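Local atomic coordinates of dihydroxyacetone kinase (Citrobacter freundii, PDB entry 1UN8), a protein that catalyses the ATP-dependent phosphorylation of dihydroxyacetone to dihydroxyacetone phosphate, the second step of the oxidative route of glycerol fermentation. Residues Val434-Ser437 against Ile438-Ala442; Leu457-Gly460 against Leu461-Lys465. All blocks are in the same frame, centred on the assembly; numbering follows the deposited sequence.

Contact 1 of 2, residues Val434-Ser437 against Ile438-Ala442; sequences VLMS and IFFTA
The carbonyl oxygen of S437 is gripped twice by T441, one turn further along helix 430-448 of the eight-helix alpha barrel that forms the C-terminal domain. T441 N gives the regular helical bond to S437 O at 2.9 Å, and the hydroxyl T441 OG1 donates to the same S437 O at 2.6 Å. The two donors arrive from opposite faces of the carbonyl plane, the hydroxyl lying 38° out of it. A chi1 of -60° sets OG1 of T441 beside its own backbone N, folding the hydroxyl back over the preceding turn, so that this buried threonine satisfies its polar end within the helix. S437 OG, by contrast, bonds outward to G421 O and T425 N of helix 413-427.

Before this pair of hydrogen bonds, I438 N, F439 N and F440 N bind the oxygens of V434, L435 and M436 in the same i to i+4 pattern; the F440 bond to M436 is nearly straight at 173°. Around this backbone the side chains divide between faces of the helix. V434 and L435 pack on L116 of the second subunit, and V434 CG1 meets the terminal CD1 of I438 at 3.9 Å. M436 and F440 both touch the bound phospholipid. They run side by side in the same direction, M436 being bent at chi2 and chi3 so that its methyl end turns back to the ring. F439 sends its CD2 over the centre of one face of the F440 ring, 3.8 Å above the plane, while F440 CD1 lies in plane at the edge of the F439 ring. M436 CE rests 3.6 Å from F440 CE1, one carbon short of the tip of the ring.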
# COMPACT_ATOMS: atom_id res chain seq x y z
N VAL A 434 -20.39 -31.25 -2.53
CA VAL A 434 -20.29 -30.71 -1.19
C VAL A 434 -21.64 -30.61 -0.51
O VAL A 434 -21.79 -30.98 0.65
CB VAL A 434 -19.62 -29.32 -1.22
CG1 VAL A 434 -19.62 -28.71 0.18
CG2 VAL A 434 -18.21 -29.45 -1.74
N LEU A 435 -22.63 -30.10 -1.24
CA LEU A 435 -23.96 -29.96 -0.68
C LEU A 435 -24.52 -31.32 -0.29
O LEU A 435 -25.04 -31.49 0.82
CB LEU A 435 -24.88 -29.27 -1.68
CG LEU A 435 -24.64 -27.76 -1.87
CD1 LEU A 435 -25.34 -27.26 -3.12
CD2 LEU A 435 -25.16 -27.03 -0.65
N MET A 436 -24.43 -32.30 -1.18
CA MET A 436 -24.93 -33.63 -0.86
C MET A 436 -24.18 -34.22 0.35
O MET A 436 -24.78 -34.90 1.19
CB MET A 436 -24.82 -34.57 -2.06
CG MET A 436 -25.84 -34.30 -3.18
SD MET A 436 -27.52 -34.01 -2.55
CE MET A 436 -28.05 -35.66 -2.20
N SER A 437 -22.87 -33.98 0.43
CA SER A 437 -22.10 -34.50 1.55
C SER A 437 -22.57 -33.82 2.83
O SER A 437 -22.68 -34.46 3.87
CB SER A 437 -20.60 -34.25 1.35
OG SER A 437 -20.07 -35.21 0.45
N ILE A 438 -22.85 -32.53 2.74
CA ILE A 438 -23.35 -31.80 3.88
C ILE A 438 -24.67 -32.44 4.33
O ILE A 438 -24.86 -32.75 5.51
CB ILE A 438 -23.61 -30.34 3.52
CG1 ILE A 438 -22.27 -29.63 3.35
CG2 ILE A 438 -24.49 -29.68 4.58
CD1 ILE A 438 -22.39 -28.21 2.86
N PHE A 439 -25.56 -32.64 3.38
CA PHE A 439 -26.86 -33.23 3.63
C PHE A 439 -26.75 -34.52 4.43
O PHE A 439 -27.25 -34.62 5.55
CB PHE A 439 -27.56 -33.50 2.29
CG PHE A 439 -28.95 -34.06 2.43
CD1 PHE A 439 -30.02 -33.24 2.76
CD2 PHE A 439 -29.19 -35.41 2.19
CE1 PHE A 439 -31.31 -33.74 2.85
CE2 PHE A 439 -30.48 -35.93 2.29
CZ PHE A 439 -31.54 -35.09 2.62
N PHE A 440 -26.10 -35.52 3.85
CA PHE A 440 -25.96 -36.81 4.51
C PHE A 440 -25.15 -36.79 5.81
O PHE A 440 -25.49 -37.51 6.76
CB PHE A 440 -25.38 -37.83 3.54
CG PHE A 440 -26.36 -38.30 2.50
CD1 PHE A 440 -26.32 -37.80 1.20
CD2 PHE A 440 -27.33 -39.25 2.83
CE1 PHE A 440 -27.23 -38.24 0.23
CE2 PHE A 440 -28.25 -39.70 1.86
CZ PHE A 440 -28.20 -39.19 0.56
N THR A 441 -24.10 -35.98 5.87
CA THR A 441 -23.28 -35.90 7.07
C THR A 441 -24.13 -35.43 8.24
O THR A 441 -24.13 -36.04 9.31
CB THR A 441 -22.09 -34.94 6.88
OG1 THR A 441 -21.28 -35.41 5.80
CG2 THR A 441 -21.25 -34.85 8.14
N ALA A 442 -24.85 -34.33 8.03
CA ALA A 442 -25.71 -33.78 9.06
C ALA A 442 -26.87 -34.74 9.35
O ALA A 442 -27.32 -34.84 10.50
CB ALA A 442 -26.25 -32.43 8.62

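Contact 2 of 2, residues Leu457-Gly460 against Leu461-Lys465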
# COMPACT_ATOMS: atom_id res chain seq x y z
N LEU A 457 -33.35 -36.43 7.81
CA LEU A 457 -33.33 -35.94 6.44
C LEU A 457 -33.66 -34.46 6.39
O LEU A 457 -33.11 -33.72 5.58
CB LEU A 457 -34.32 -36.71 5.57
CG LEU A 457 -33.91 -38.15 5.23
CD1 LEU A 457 -35.01 -38.84 4.42
CD2 LEU A 457 -32.60 -38.14 4.45
N ASN A 458 -34.55 -34.02 7.27
CA ASN A 458 -34.93 -32.62 7.34
C ASN A 458 -33.81 -31.79 7.91
O ASN A 458 -33.62 -30.65 7.51
CB ASN A 458 -36.17 -32.43 8.20
CG ASN A 458 -37.39 -32.09 7.37
OD1 ASN A 458 -37.49 -30.99 6.81
ND2 ASN A 458 -38.32 -33.03 7.27
N THR A 459 -33.06 -32.35 8.86
CA THR A 459 -31.93 -31.62 9.43
C THR A 459 -30.90 -31.48 8.31
O THR A 459 -30.25 -30.43 8.18
CB THR A 459 -31.32 -32.38 10.63
OG1 THR A 459 -32.24 -32.37 11.72
CG2 THR A 459 -30.01 -31.72 11.08
N GLY A 460 -30.76 -32.53 7.50
CA GLY A 460 -29.83 -32.49 6.39
C GLY A 460 -30.18 -31.34 5.46
O GLY A 460 -29.30 -30.58 5.00
N LEU A 461 -31.48 -31.22 5.18
CA LEU A 461 -32.00 -30.16 4.31
C LEU A 461 -31.71 -28.79 4.92
O LEU A 461 -31.24 -27.88 4.25
CB LEU A 461 -33.51 -30.33 4.14
CG LEU A 461 -34.19 -29.26 3.29
CD1 LEU A 461 -33.62 -29.28 1.88
CD2 LEU A 461 -35.69 -29.52 3.26
N ALA A 462 -32.02 -28.66 6.21
CA ALA A 462 -31.80 -27.41 6.94
C ALA A 462 -30.34 -26.95 6.87
O ALA A 462 -30.06 -25.76 6.71
CB ALA A 462 -32.20 -27.61 8.41
N GLN A 463 -29.41 -27.90 6.99
CA GLN A 463 -28.00 -27.57 6.92
C GLN A 463 -27.60 -27.23 5.49
O GLN A 463 -26.80 -26.33 5.25
CB GLN A 463 -27.16 -28.74 7.46
CG GLN A 463 -27.38 -28.96 8.95
CD GLN A 463 -27.17 -27.68 9.75
OE1 GLN A 463 -28.13 -27.02 10.14
NE2 GLN A 463 -25.90 -27.35 10.02
N MET A 464 -28.17 -27.95 4.54
CA MET A 464 -27.87 -27.69 3.15
C MET A 464 -28.29 -26.25 2.82
O MET A 464 -27.60 -25.53 2.10
CB MET A 464 -28.60 -28.70 2.27
CG MET A 464 -28.27 -28.61 0.80
SD MET A 464 -28.57 -30.18 -0.03
CE MET A 464 -30.34 -30.31 0.16
N LYS A 465 -29.41 -25.82 3.39
CA LYS A 465 -29.91 -24.47 3.14
C LYS A 465 -29.06 -23.40 3.80
O LYS A 465 -28.80 -22.35 3.22
CB LYS A 465 -31.36 -24.33 3.61
CG LYS A 465 -32.34 -25.22 2.85
CD LYS A 465 -33.73 -25.21 3.47
CE LYS A 465 -34.35 -23.83 3.43
NZ LYS A 465 -35.77 -23.87 3.86
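Q463 turns its CG back beside its own backbone N (chi1 -67°), which lays this methylene 3.3 Å from T459 O, while L461 and M464 extend CG the other way, beside their carbonyl carbons. The T459 oxygen that Q463 CG approaches also accepts the backbone bond from Q463 N, at 2.9 Å. Further out, the methyl T459 CG2 lies only loosely alongside Q463 CG, 4.4 Å away.

The same i to i+4 bonding joins L461 N to L457 O, A462 N to N458 O and M464 N to G460 O, making this an unbroken stretch of helix 453-468, one of the staves of the lipid-binding helical barrel. Its side chains spread over different neighbours. L457 reaches the bound phospholipid, L461 packs on I478 and L481 of helix 478-490, and M464 touches both I478 of that helix and L435 of helix 430-448. The bend of Q463 at chi2 (-53°) carries its amide toward the dimer partner, where NE2 bonds E123 of the second subunit. M464 CB sits 3.4 Å from G460 O, the acceptor of its own N-H.

How the contacts relate
Contacts 1 and 2 lie on helices 430-448 and 453-468, consecutive in the chain and packed together in the barrel, with centres 8 Å apart. F439 joins them: its CE1 stands 3.3 Å from L457 O, and its CD1 comes equally near to G460 C, where the glycine brings no side chain between ring and backbone. Further along, A442 CB meets Q463 CG at 3.7 Å, next to E123 of the second subunit. Both contacts line the phospholipid pocket, through M436 and F440 in contact 1 and L457 in contact 2. Both also approach the ATP site, the side chains of M436 and M464 each lying about 4 Å from that of M477.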